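Local coordinates for Rubredoxin\:oxygen oxidoreductase (Desulfovibrio gigas, PDB 1E5D), which catalyses the four-electron reduction of one dioxygen molecule to two water molecules, using FMN and a diiron centre, at residues A15-N19 and A172-R176; V40-T46 and L132-T136; R191-N196 and M298-D303; A218-I222 and G232-C236; P251-V255 and L396-L400. One frame throughout, in Å; residues are numbered along the deposited sequence.

Contact 1: A15-N19 and A172-R176; sequences AIDWN and AASER
Ile16 and Arg176 meet because of how their chains fold. In Ile16 chi1 is -44°, with CG1 anti to the carbonyl carbon, and this branch carries CD1 to the arginine. Arg176 bends at both chi2 and chi3 and turns the flat of its guanidinium to that methyl. The two side chains come from opposite directions. CD1 of Ile16 sits over the centre of one guanidinium face, 3.5 Å from CZ of Arg176. The other branch of Ile16 points elsewhere: CG2 packs on CB of Ala172 at 3.7 Å. Both of these carbons also lie above one face of the Trp18 ring, offset toward its rim. The six-membered ring of the indole runs obliquely past the loop backbone, with CH2 of Trp18 4.0 Å from N of Ser174. Here the end of strand 10-17 meets the loop that leads to helix 183-198, in the beta-lactamase-like domain. Asp17 faces away, its side chain about 8 Å from those of the iron ligands Asp83 and His226. No hydrogen bond joins the segments. The contact rests mainly on van der Waals packing, with an aliphatic methyl lying on a flat cation whose N-H groups point along its plane.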
# COMPACT_ATOMS: atom_id res chain seq x y z
N ALA A 15 0.12 -27.09 15.41
CA ALA A 15 -1.17 -26.42 15.44
C ALA A 15 -1.64 -26.02 14.05
O ALA A 15 -0.88 -25.53 13.22
CB ALA A 15 -1.09 -25.19 16.32
N ILE A 16 -2.93 -26.24 13.84
CA ILE A 16 -3.65 -25.77 12.68
C ILE A 16 -4.16 -24.36 12.95
O ILE A 16 -4.90 -24.14 13.90
CB ILE A 16 -4.84 -26.66 12.29
CG1 ILE A 16 -4.55 -28.16 12.34
CG2 ILE A 16 -5.34 -26.26 10.91
CD1 ILE A 16 -5.01 -28.94 11.13
N ASP A 17 -3.74 -23.43 12.10
CA ASP A 17 -4.17 -22.04 12.30
C ASP A 17 -5.21 -21.64 11.27
O ASP A 17 -4.94 -20.97 10.27
CB ASP A 17 -2.93 -21.16 12.27
CG ASP A 17 -3.15 -19.76 12.77
OD1 ASP A 17 -4.30 -19.30 12.73
OD2 ASP A 17 -2.16 -19.11 13.19
N TRP A 18 -6.45 -22.07 11.51
CA TRP A 18 -7.56 -21.81 10.60
C TRP A 18 -7.74 -20.34 10.24
O TRP A 18 -8.08 -20.03 9.10
CB TRP A 18 -8.86 -22.29 11.23
CG TRP A 18 -8.90 -23.72 11.63
CD1 TRP A 18 -8.58 -24.29 12.82
CD2 TRP A 18 -9.33 -24.80 10.78
NE1 TRP A 18 -8.77 -25.65 12.77
CE2 TRP A 18 -9.23 -25.98 11.53
CE3 TRP A 18 -9.78 -24.85 9.46
CZ2 TRP A 18 -9.57 -27.22 10.99
CZ3 TRP A 18 -10.12 -26.08 8.93
CH2 TRP A 18 -10.01 -27.25 9.70
N ASN A 19 -7.53 -19.44 11.20
CA ASN A 19 -7.89 -18.04 11.02
C ASN A 19 -6.82 -17.16 10.40
O ASN A 19 -7.07 -15.99 10.13
CB ASN A 19 -8.27 -17.44 12.39
CG ASN A 19 -9.44 -18.17 13.01
OD1 ASN A 19 -10.20 -18.84 12.32
ND2 ASN A 19 -9.61 -18.05 14.32
N ALA A 172 -4.82 -24.78 5.81
CA ALA A 172 -5.34 -25.24 7.10
C ALA A 172 -6.47 -26.22 6.82
O ALA A 172 -7.45 -25.82 6.18
CB ALA A 172 -5.80 -24.11 7.98
N ALA A 173 -6.34 -27.47 7.25
CA ALA A 173 -7.37 -28.44 6.88
C ALA A 173 -7.42 -29.62 7.83
O ALA A 173 -6.48 -29.86 8.58
CB ALA A 173 -7.11 -28.92 5.46
N SER A 174 -8.52 -30.37 7.79
CA SER A 174 -8.54 -31.59 8.59
C SER A 174 -7.55 -32.60 8.01
O SER A 174 -7.03 -33.46 8.72
CB SER A 174 -9.93 -32.20 8.68
OG SER A 174 -10.88 -31.42 7.98
N GLU A 175 -7.29 -32.49 6.72
CA GLU A 175 -6.43 -33.37 5.94
C GLU A 175 -4.98 -32.95 6.11
O GLU A 175 -4.66 -31.79 5.86
CB GLU A 175 -6.79 -33.37 4.47
CG GLU A 175 -8.20 -33.69 4.03
CD GLU A 175 -9.28 -32.76 4.52
OE1 GLU A 175 -9.49 -31.66 3.99
OE2 GLU A 175 -9.92 -33.16 5.53
N ARG A 176 -4.10 -33.85 6.55
CA ARG A 176 -2.71 -33.46 6.78
C ARG A 176 -1.76 -34.02 5.71
O ARG A 176 -0.55 -33.79 5.76
CB ARG A 176 -2.24 -33.90 8.16
CG ARG A 176 -3.24 -33.80 9.29
CD ARG A 176 -3.99 -32.47 9.33
NE ARG A 176 -3.06 -31.36 9.12
CZ ARG A 176 -2.29 -30.91 10.11
NH1 ARG A 176 -2.39 -31.47 11.31
NH2 ARG A 176 -1.46 -29.90 9.89

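Contact 2: V40-T46 and L132-T136; sequences VEDEKTT and LGKRT
Asp42 grips the backbone of the facing turn through both carboxylate oxygens. OD1 takes the N-H of Lys134 at 2.7 Å (OD1 to N) on its syn lone pair. OD2 takes the N-H of Arg135 at 2.6 Å (OD2 to N), also on the syn side but 23° out of the carboxylate plane. Each segment is the turn of a beta hairpin, and the two hairpins belong to the two sheets of the metallo-beta-lactamase sandwich. Asp42 can reach across because its CG stands anti to the backbone N (chi1 -150°). A backbone bond runs beside this pair, from N of Lys44 to O of Leu132 at 2.7 Å. Arg135 returns a bond from its own side: NH2 donates an N-H to O of Glu41 at 3.1 Å, nearly along the C=O axis, with the oxygen tilted 19° from the guanidinium plane. NH1 of Arg135 forms a salt bridge with Glu158. Glu43 is poorly ordered, and its OE2 adds a weak bond to N of Lys134. Lys44 sends its amine away to Glu98 and Tyr74. Further in, Leu132 is buried and touches Phe155 as well as Thr46. The two side chains of Leu132 and Thr46 cross at about a right angle, with OG1 of Thr46 3.8 Å from CG of Leu132.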
# COMPACT_ATOMS: atom_id res chain seq x y z
N VAL A 40 10.23 -37.54 16.62
CA VAL A 40 10.79 -38.82 16.21
C VAL A 40 11.21 -39.65 17.42
O VAL A 40 12.12 -39.30 18.17
CB VAL A 40 12.00 -38.64 15.28
CG1 VAL A 40 12.56 -39.99 14.88
CG2 VAL A 40 11.61 -37.82 14.06
N GLU A 41 10.52 -40.78 17.60
CA GLU A 41 10.82 -41.70 18.69
C GLU A 41 12.01 -42.60 18.37
O GLU A 41 11.87 -43.46 17.49
CB GLU A 41 9.60 -42.56 19.00
CG GLU A 41 8.58 -41.82 19.85
CD GLU A 41 7.38 -42.70 20.18
OE1 GLU A 41 6.77 -43.26 19.25
OE2 GLU A 41 7.07 -42.83 21.38
N ASP A 42 13.11 -42.39 19.07
CA ASP A 42 14.31 -43.21 19.07
C ASP A 42 14.85 -43.33 20.50
O ASP A 42 14.19 -42.91 21.46
CB ASP A 42 15.39 -42.65 18.15
CG ASP A 42 16.29 -43.71 17.56
OD1 ASP A 42 16.33 -44.85 18.08
OD2 ASP A 42 16.98 -43.43 16.56
N GLU A 43 16.04 -43.90 20.65
CA GLU A 43 16.64 -43.98 21.99
C GLU A 43 16.84 -42.54 22.47
O GLU A 43 16.41 -42.15 23.54
CB GLU A 43 17.92 -44.78 21.99
CG GLU A 43 18.09 -45.82 20.90
CD GLU A 43 16.92 -46.76 20.72
OE1 GLU A 43 16.23 -47.07 21.72
OE2 GLU A 43 16.67 -47.20 19.57
N LYS A 44 17.50 -41.79 21.60
CA LYS A 44 17.53 -40.34 21.66
C LYS A 44 16.25 -39.81 21.00
O LYS A 44 16.13 -39.81 19.78
CB LYS A 44 18.78 -39.81 20.98
CG LYS A 44 19.99 -39.59 21.87
CD LYS A 44 19.92 -40.30 23.20
CE LYS A 44 20.65 -39.55 24.30
NZ LYS A 44 21.81 -38.79 23.79
N THR A 45 15.27 -39.40 21.80
CA THR A 45 14.01 -38.96 21.20
C THR A 45 14.09 -37.49 20.79
O THR A 45 14.47 -36.62 21.57
CB THR A 45 12.81 -39.17 22.13
OG1 THR A 45 12.53 -40.57 22.22
CG2 THR A 45 11.58 -38.50 21.54
N THR A 46 13.72 -37.23 19.53
CA THR A 46 13.98 -35.92 18.96
C THR A 46 12.75 -35.20 18.42
O THR A 46 11.87 -35.77 17.78
CB THR A 46 15.01 -36.02 17.81
OG1 THR A 46 16.21 -36.60 18.32
CG2 THR A 46 15.36 -34.64 17.30
N LEU A 132 20.57 -41.21 16.43
CA LEU A 132 19.51 -40.89 17.39
C LEU A 132 19.18 -42.14 18.21
O LEU A 132 18.33 -42.13 19.10
CB LEU A 132 18.27 -40.34 16.69
CG LEU A 132 18.30 -38.90 16.19
CD1 LEU A 132 19.58 -38.57 15.43
CD2 LEU A 132 17.11 -38.65 15.27
N GLY A 133 19.89 -43.20 17.86
CA GLY A 133 19.77 -44.55 18.36
C GLY A 133 19.67 -45.53 17.20
O GLY A 133 20.62 -45.74 16.46
N LYS A 134 18.48 -46.11 17.02
CA LYS A 134 18.30 -46.98 15.86
C LYS A 134 18.34 -46.17 14.57
O LYS A 134 18.87 -46.60 13.54
CB LYS A 134 16.99 -47.77 15.99
CG LYS A 134 16.00 -47.49 14.88
CD LYS A 134 14.63 -48.10 15.15
CE LYS A 134 14.17 -48.98 14.00
NZ LYS A 134 13.71 -48.20 12.82
N ARG A 135 17.78 -44.95 14.57
CA ARG A 135 17.82 -44.19 13.32
C ARG A 135 19.03 -43.28 13.28
O ARG A 135 19.61 -42.96 14.31
CB ARG A 135 16.53 -43.38 13.13
CG ARG A 135 15.34 -44.27 12.80
CD ARG A 135 14.01 -43.57 12.90
NE ARG A 135 13.20 -44.02 14.03
CZ ARG A 135 12.09 -44.73 13.88
NH1 ARG A 135 11.70 -45.04 12.65
NH2 ARG A 135 11.37 -45.13 14.91
N THR A 136 19.41 -42.84 12.08
CA THR A 136 20.45 -41.80 12.00
C THR A 136 20.02 -40.73 11.00
O THR A 136 19.66 -40.99 9.86
CB THR A 136 21.83 -42.40 11.69
OG1 THR A 136 22.40 -41.79 10.53
CG2 THR A 136 21.71 -43.89 11.39

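Contact 3: R191-N196 and M298-D303; sequences REYYAN and MSEISD. With OXY (oxygen molecule), chain E.
Arg191 and Ser302 meet where two helices pack nearly at right angles (96° between the short segments). One helix belongs to the beta-lactamase-like domain and the other to the flavodoxin domain, so this is an interdomain contact. NE of Arg191 gives a weak hydrogen bond to OG of Ser302 at 3.0 Å, with the hydroxyl at the edge of the guanidinium. Asp303 lies over one face of the same group, and its carboxylate plane is stacked 25° from the guanidinium plane. The attraction there is of charge alone, since no N-H of Arg191 points at the carboxylate oxygen. Between the helices, CB of Ala195 rests on CB of Ser302 at 3.8 Å. Met298 slides past Asn196 in the opposite direction, with CB of Met298 3.4 Å from OD1 of Asn196. CE of Met298 touches O of Ala195.

A second shell fixes these groups. Glu187 forms a salt bridge with NH1 of Arg191, and Lys254 does so with Asp303. OG of Ser302 donates to O of Ser299 at 2.6 Å, consistent with its accepting from Arg191. ND2 of Asn196 bonds to O of Glu192 at 3.1 Å, in the carbonyl plane and almost straight (173°). OD1 of Asn196 accepts a bond from Tyr328. On the far side of helix 183-198, Tyr193 lines the dioxygen pocket. Its OH makes a weak hydrogen bond of 3.3 Å to O1 of the bound oxygen molecule, and O1 lies at the ring edge, near its plane.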
# COMPACT_ATOMS: atom_id res chain seq x y z
N ARG A 191 2.55 -22.77 -5.13
CA ARG A 191 3.06 -21.67 -5.94
C ARG A 191 2.86 -20.37 -5.17
O ARG A 191 3.77 -19.54 -5.10
CB ARG A 191 2.38 -21.67 -7.29
CG ARG A 191 2.38 -20.37 -8.08
CD ARG A 191 1.93 -20.59 -9.53
NE ARG A 191 3.09 -20.60 -10.43
CZ ARG A 191 3.45 -21.63 -11.17
NH1 ARG A 191 2.75 -22.76 -11.14
NH2 ARG A 191 4.52 -21.54 -11.95
N GLU A 192 1.68 -20.21 -4.56
CA GLU A 192 1.42 -18.97 -3.84
C GLU A 192 2.47 -18.80 -2.74
O GLU A 192 2.98 -17.72 -2.48
CB GLU A 192 0.02 -18.94 -3.24
CG GLU A 192 -1.08 -18.88 -4.29
CD GLU A 192 -2.45 -18.66 -3.67
OE1 GLU A 192 -2.55 -18.83 -2.43
OE2 GLU A 192 -3.39 -18.31 -4.42
N TYR A 193 2.77 -19.93 -2.12
CA TYR A 193 3.81 -19.91 -1.10
C TYR A 193 5.16 -19.59 -1.72
O TYR A 193 5.87 -18.68 -1.28
CB TYR A 193 3.84 -21.24 -0.33
CG TYR A 193 4.82 -21.12 0.82
CD1 TYR A 193 4.43 -20.50 2.00
CD2 TYR A 193 6.12 -21.60 0.72
CE1 TYR A 193 5.32 -20.38 3.05
CE2 TYR A 193 7.01 -21.48 1.77
CZ TYR A 193 6.60 -20.87 2.93
OH TYR A 193 7.48 -20.75 3.98
N TYR A 194 5.55 -20.33 -2.77
CA TYR A 194 6.83 -20.07 -3.40
C TYR A 194 6.94 -18.62 -3.87
O TYR A 194 7.94 -17.95 -3.60
CB TYR A 194 7.09 -21.00 -4.61
CG TYR A 194 8.52 -20.90 -5.11
CD1 TYR A 194 9.49 -21.73 -4.56
CD2 TYR A 194 8.91 -20.01 -6.10
CE1 TYR A 194 10.80 -21.67 -5.00
CE2 TYR A 194 10.22 -19.94 -6.54
CZ TYR A 194 11.17 -20.77 -5.98
OH TYR A 194 12.47 -20.72 -6.41
N ALA A 195 5.94 -18.18 -4.61
CA ALA A 195 6.02 -16.90 -5.30
C ALA A 195 6.26 -15.74 -4.34
O ALA A 195 6.94 -14.78 -4.73
CB ALA A 195 4.76 -16.65 -6.12
N ASN A 196 5.72 -15.84 -3.13
CA ASN A 196 5.81 -14.72 -2.20
C ASN A 196 6.89 -14.82 -1.14
O ASN A 196 7.02 -13.88 -0.35
CB ASN A 196 4.44 -14.53 -1.52
CG ASN A 196 3.51 -13.89 -2.53
OD1 ASN A 196 3.57 -12.68 -2.75
ND2 ASN A 196 2.68 -14.73 -3.14
N MET A 298 1.35 -10.95 -7.15
CA MET A 298 2.61 -11.68 -7.31
C MET A 298 2.35 -13.11 -7.75
O MET A 298 3.02 -13.66 -8.62
CB MET A 298 3.42 -11.66 -6.02
CG MET A 298 4.74 -12.40 -6.10
SD MET A 298 5.85 -11.64 -7.31
CE MET A 298 6.87 -13.06 -7.74
N SER A 299 1.35 -13.74 -7.12
CA SER A 299 1.11 -15.14 -7.44
C SER A 299 0.75 -15.28 -8.91
O SER A 299 1.16 -16.23 -9.57
CB SER A 299 0.00 -15.74 -6.57
OG SER A 299 0.34 -15.64 -5.19
N GLU A 300 -0.02 -14.30 -9.39
CA GLU A 300 -0.43 -14.36 -10.79
C GLU A 300 0.78 -14.10 -11.67
O GLU A 300 0.90 -14.62 -12.77
CB GLU A 300 -1.54 -13.34 -11.08
CG GLU A 300 -2.84 -13.61 -10.35
CD GLU A 300 -3.41 -15.00 -10.61
OE1 GLU A 300 -3.04 -15.61 -11.64
OE2 GLU A 300 -4.23 -15.47 -9.80
N ILE A 301 1.69 -13.27 -11.15
CA ILE A 301 2.82 -12.86 -11.97
C ILE A 301 3.84 -13.99 -12.08
O ILE A 301 4.60 -14.04 -13.05
CB ILE A 301 3.48 -11.59 -11.41
CG1 ILE A 301 2.73 -10.30 -11.73
CG2 ILE A 301 4.93 -11.47 -11.89
CD1 ILE A 301 3.21 -9.14 -10.89
N SER A 302 3.85 -14.86 -11.08
CA SER A 302 4.81 -15.95 -11.01
C SER A 302 4.92 -16.72 -12.32
O SER A 302 6.02 -17.05 -12.77
CB SER A 302 4.41 -16.91 -9.88
OG SER A 302 3.24 -17.61 -10.22
N ASP A 303 3.79 -17.00 -12.96
CA ASP A 303 3.82 -17.76 -14.20
C ASP A 303 3.35 -16.91 -15.38
O ASP A 303 3.03 -17.43 -16.45
CB ASP A 303 2.96 -19.02 -14.06
CG ASP A 303 1.54 -18.68 -13.66
OD1 ASP A 303 1.32 -17.54 -13.19
OD2 ASP A 303 0.64 -19.53 -13.80
O1 OXY E . 7.62 -18.75 6.58
O2 OXY E . 7.58 -17.58 6.32
O HOH W 1 7.15 -20.06 -11.89

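Contact 4: A218-I222 and G232-C236; sequences APEFI and GADQC
Cys236 points its side chain at the 218-222 segment and packs against both Pro219 and Ile222. Its SG stands anti to the carbonyl carbon (chi1 -66°), which lays the sulfur against the backbone of the neighbouring segment. SG of Cys236 is 3.4 Å from both C of Glu220 and N of Ile222. CB of Cys236 packs as well. It touches CD1 of Ile222 at 3.8 Å and O of Pro219 at 3.3 Å. CB of Pro219 meets SG of Cys236 at 4.0 Å. Ala233, one turn earlier on the helix, brings its CA to O of Pro219 at 3.5 Å in a CA-H...O contact. CB of Glu220 points away, and OE2 forms a salt bridge with Lys159. One backbone bond joins the segments: N of Gly232 donates to O of Glu220. Its 2.5 Å is shorter than usual, and the exact length is doubtful. Gly232 is the N-cap residue of the helix, and its O accepts the N-H of Cys236. Phe230 touches both Ile222 and Cys236. Strands 221-224 and 230-231 pair antiparallel and lead directly into helix 233-248. This is a beta hairpin followed by a helix, at the sheet edge of the metallo-beta-lactamase fold.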
# COMPACT_ATOMS: atom_id res chain seq x y z
N ALA A 218 15.82 -38.95 -2.15
CA ALA A 218 14.62 -39.32 -2.88
C ALA A 218 13.52 -39.74 -1.90
O ALA A 218 13.32 -40.92 -1.61
CB ALA A 218 14.88 -40.44 -3.87
N PRO A 219 12.83 -38.73 -1.40
CA PRO A 219 11.90 -38.91 -0.28
C PRO A 219 10.63 -39.68 -0.63
O PRO A 219 10.16 -39.66 -1.76
CB PRO A 219 11.53 -37.46 0.09
CG PRO A 219 12.55 -36.60 -0.58
CD PRO A 219 12.88 -37.33 -1.86
N GLU A 220 10.11 -40.33 0.40
CA GLU A 220 8.80 -40.97 0.40
C GLU A 220 7.82 -40.06 1.14
O GLU A 220 6.61 -40.12 0.95
CB GLU A 220 8.85 -42.35 1.06
CG GLU A 220 8.42 -43.47 0.12
CD GLU A 220 9.52 -44.48 -0.15
OE1 GLU A 220 9.64 -45.45 0.63
OE2 GLU A 220 10.28 -44.32 -1.13
N PHE A 221 8.39 -39.21 1.98
CA PHE A 221 7.71 -38.20 2.76
C PHE A 221 8.47 -36.88 2.79
O PHE A 221 9.64 -36.85 3.20
CB PHE A 221 7.60 -38.69 4.21
CG PHE A 221 6.59 -39.80 4.41
CD1 PHE A 221 5.25 -39.49 4.54
CD2 PHE A 221 7.01 -41.11 4.47
CE1 PHE A 221 4.33 -40.50 4.74
CE2 PHE A 221 6.09 -42.13 4.67
CZ PHE A 221 4.75 -41.82 4.81
N ILE A 222 7.81 -35.79 2.40
CA ILE A 222 8.42 -34.49 2.68
C ILE A 222 7.58 -33.77 3.74
O ILE A 222 6.37 -33.65 3.57
CB ILE A 222 8.57 -33.59 1.46
CG1 ILE A 222 9.58 -34.14 0.45
CG2 ILE A 222 8.92 -32.17 1.91
CD1 ILE A 222 9.42 -33.62 -0.96
N GLY A 232 4.35 -40.25 -0.14
CA GLY A 232 4.56 -41.08 -1.30
C GLY A 232 5.57 -40.47 -2.26
O GLY A 232 5.58 -39.27 -2.50
N ALA A 233 6.44 -41.32 -2.81
CA ALA A 233 7.51 -40.84 -3.68
C ALA A 233 6.94 -40.06 -4.85
O ALA A 233 7.55 -39.09 -5.32
CB ALA A 233 8.35 -42.01 -4.17
N ASP A 234 5.75 -40.45 -5.34
CA ASP A 234 5.24 -39.69 -6.49
C ASP A 234 4.98 -38.25 -6.04
O ASP A 234 5.41 -37.30 -6.68
CB ASP A 234 4.00 -40.34 -7.08
CG ASP A 234 2.85 -40.46 -6.11
OD1 ASP A 234 3.14 -40.83 -4.95
OD2 ASP A 234 1.70 -40.15 -6.49
N GLN A 235 4.29 -38.12 -4.92
CA GLN A 235 3.99 -36.84 -4.32
C GLN A 235 5.26 -36.05 -4.07
O GLN A 235 5.41 -34.88 -4.40
CB GLN A 235 3.20 -37.06 -3.03
CG GLN A 235 1.85 -37.72 -3.27
CD GLN A 235 0.86 -36.72 -3.85
OE1 GLN A 235 0.56 -36.75 -5.04
NE2 GLN A 235 0.37 -35.83 -3.00
N CYS A 236 6.23 -36.73 -3.47
CA CYS A 236 7.49 -36.03 -3.20
C CYS A 236 8.16 -35.60 -4.49
O CYS A 236 8.87 -34.60 -4.54
CB CYS A 236 8.38 -36.94 -2.36
SG CYS A 236 7.65 -37.20 -0.71

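Contact 5: P251-V255 and L396-L400; sequences PTNKV and LKAKL
Leu400 reaches across to Pro251 and Asn253 with its two methyls. From CB the chain runs to CG, which stands anti to the carbonyl carbon (chi1 -61°). CG then splits the contact in two. CD2 of Leu400 goes to the proline and lies 3.6 Å from CB of Pro251, with O of Pro251 equally near. CD1 goes to the next residues along and lies 3.7 Å from N of Asn253. It also touches CB of Asn253, whose side chain crosses that of Leu400 at about a right angle.

The two segments belong to a flavodoxin-like domain, a parallel sheet of five strands in the order 2-1-3-4-5. Segment 251-255 leads into the first strand, 254-259, and Leu400 lies on the last helix, 379-400. One turn back on that helix, Leu396 makes the inner part of the packing. CD2 of Leu396 sits 3.4 Å from O of Thr252. Its CD1 is 3.6 Å from OD1 of Asn253 and also approaches CG2 of Val255 at 4.3 Å. Leu396 also touches Ile338 of the fourth strand, so the helix packs across more than one strand. No hydrogen bond crosses between the segments. OG1 of Thr252 bonds to O of Asp303. NZ of Lys254, besides its bridge to Asp303, forms one with Glu300.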
# COMPACT_ATOMS: atom_id res chain seq x y z
N PRO A 251 8.45 -18.23 -19.08
CA PRO A 251 7.28 -17.51 -19.55
C PRO A 251 6.15 -18.43 -20.01
O PRO A 251 6.37 -19.56 -20.42
CB PRO A 251 7.79 -16.76 -20.78
CG PRO A 251 9.26 -16.64 -20.58
CD PRO A 251 9.68 -17.85 -19.80
N THR A 252 4.94 -17.91 -19.93
CA THR A 252 3.76 -18.45 -20.55
C THR A 252 3.02 -17.31 -21.26
O THR A 252 3.42 -16.14 -21.17
CB THR A 252 2.81 -19.11 -19.54
OG1 THR A 252 2.36 -18.11 -18.62
CG2 THR A 252 3.52 -20.17 -18.72
N ASN A 253 1.95 -17.65 -21.95
CA ASN A 253 1.13 -16.73 -22.72
C ASN A 253 0.20 -15.91 -21.84
O ASN A 253 -0.83 -15.42 -22.30
CB ASN A 253 0.30 -17.53 -23.73
CG ASN A 253 0.06 -16.78 -25.02
OD1 ASN A 253 0.76 -15.81 -25.31
ND2 ASN A 253 -0.92 -17.25 -25.78
N LYS A 254 0.54 -15.78 -20.57
CA LYS A 254 -0.27 -15.09 -19.58
C LYS A 254 0.21 -13.65 -19.39
O LYS A 254 1.39 -13.36 -19.21
CB LYS A 254 -0.22 -15.85 -18.27
CG LYS A 254 -1.18 -15.36 -17.20
CD LYS A 254 -1.20 -16.33 -16.03
CE LYS A 254 -1.39 -15.64 -14.70
NZ LYS A 254 -0.98 -16.53 -13.58
N VAL A 255 -0.77 -12.75 -19.43
CA VAL A 255 -0.47 -11.34 -19.21
C VAL A 255 -1.23 -10.89 -17.96
O VAL A 255 -2.43 -11.09 -17.82
CB VAL A 255 -0.83 -10.48 -20.43
CG1 VAL A 255 -0.53 -9.01 -20.19
CG2 VAL A 255 -0.09 -10.95 -21.67
N LEU A 396 6.16 -11.63 -26.74
CA LEU A 396 5.86 -12.79 -25.91
C LEU A 396 5.95 -14.08 -26.73
O LEU A 396 6.71 -14.98 -26.39
CB LEU A 396 4.47 -12.70 -25.28
CG LEU A 396 4.31 -13.11 -23.82
CD1 LEU A 396 2.84 -13.42 -23.54
CD2 LEU A 396 5.20 -14.28 -23.44
N LYS A 397 5.17 -14.13 -27.81
CA LYS A 397 5.11 -15.28 -28.69
C LYS A 397 6.51 -15.78 -29.07
O LYS A 397 6.80 -16.97 -28.90
CB LYS A 397 4.32 -14.95 -29.96
CG LYS A 397 2.84 -15.30 -29.88
CD LYS A 397 1.98 -14.32 -30.65
CE LYS A 397 0.60 -14.16 -30.03
NZ LYS A 397 -0.15 -13.03 -30.64
N ALA A 398 7.34 -14.88 -29.57
CA ALA A 398 8.71 -15.18 -29.93
C ALA A 398 9.42 -15.99 -28.85
O ALA A 398 9.94 -17.06 -29.12
CB ALA A 398 9.50 -13.90 -30.17
N LYS A 399 9.42 -15.44 -27.64
CA LYS A 399 10.01 -16.06 -26.47
C LYS A 399 9.50 -17.48 -26.25
O LYS A 399 10.24 -18.36 -25.82
CB LYS A 399 9.66 -15.22 -25.23
CG LYS A 399 10.86 -14.71 -24.45
CD LYS A 399 10.69 -13.24 -24.10
CE LYS A 399 11.49 -12.86 -22.86
NZ LYS A 399 12.01 -11.46 -22.97
N LEU A 400 8.22 -17.70 -26.53
CA LEU A 400 7.58 -18.96 -26.18
C LEU A 400 7.97 -20.06 -27.16
O LEU A 400 7.68 -21.24 -26.93
CB LEU A 400 6.06 -18.78 -26.12
CG LEU A 400 5.52 -17.79 -25.09
CD1 LEU A 400 4.00 -17.87 -24.99
CD2 LEU A 400 6.13 -18.03 -23.71

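In the fold
From the N terminus, contact 1 opens first. It closes when the loop after strand 160-164 returns to strand 10-17, and contact 2 lies wholly within that span. Contact 2 joins hairpin turns of the two sheets of the beta-lactamase-like domain. Contact 3 opens next, on helix 183-198. Before it closes in the flavodoxin domain, contact 4 forms a short closure between strand 221-224 and the start of helix 233-248. Contact 5 also opens before contact 3 closes, but closes only near the C terminus, so the two cross. They also touch. Contacts 2 and 5 lie on opposite sides of the chain's centre, about 51 Å apart between centres.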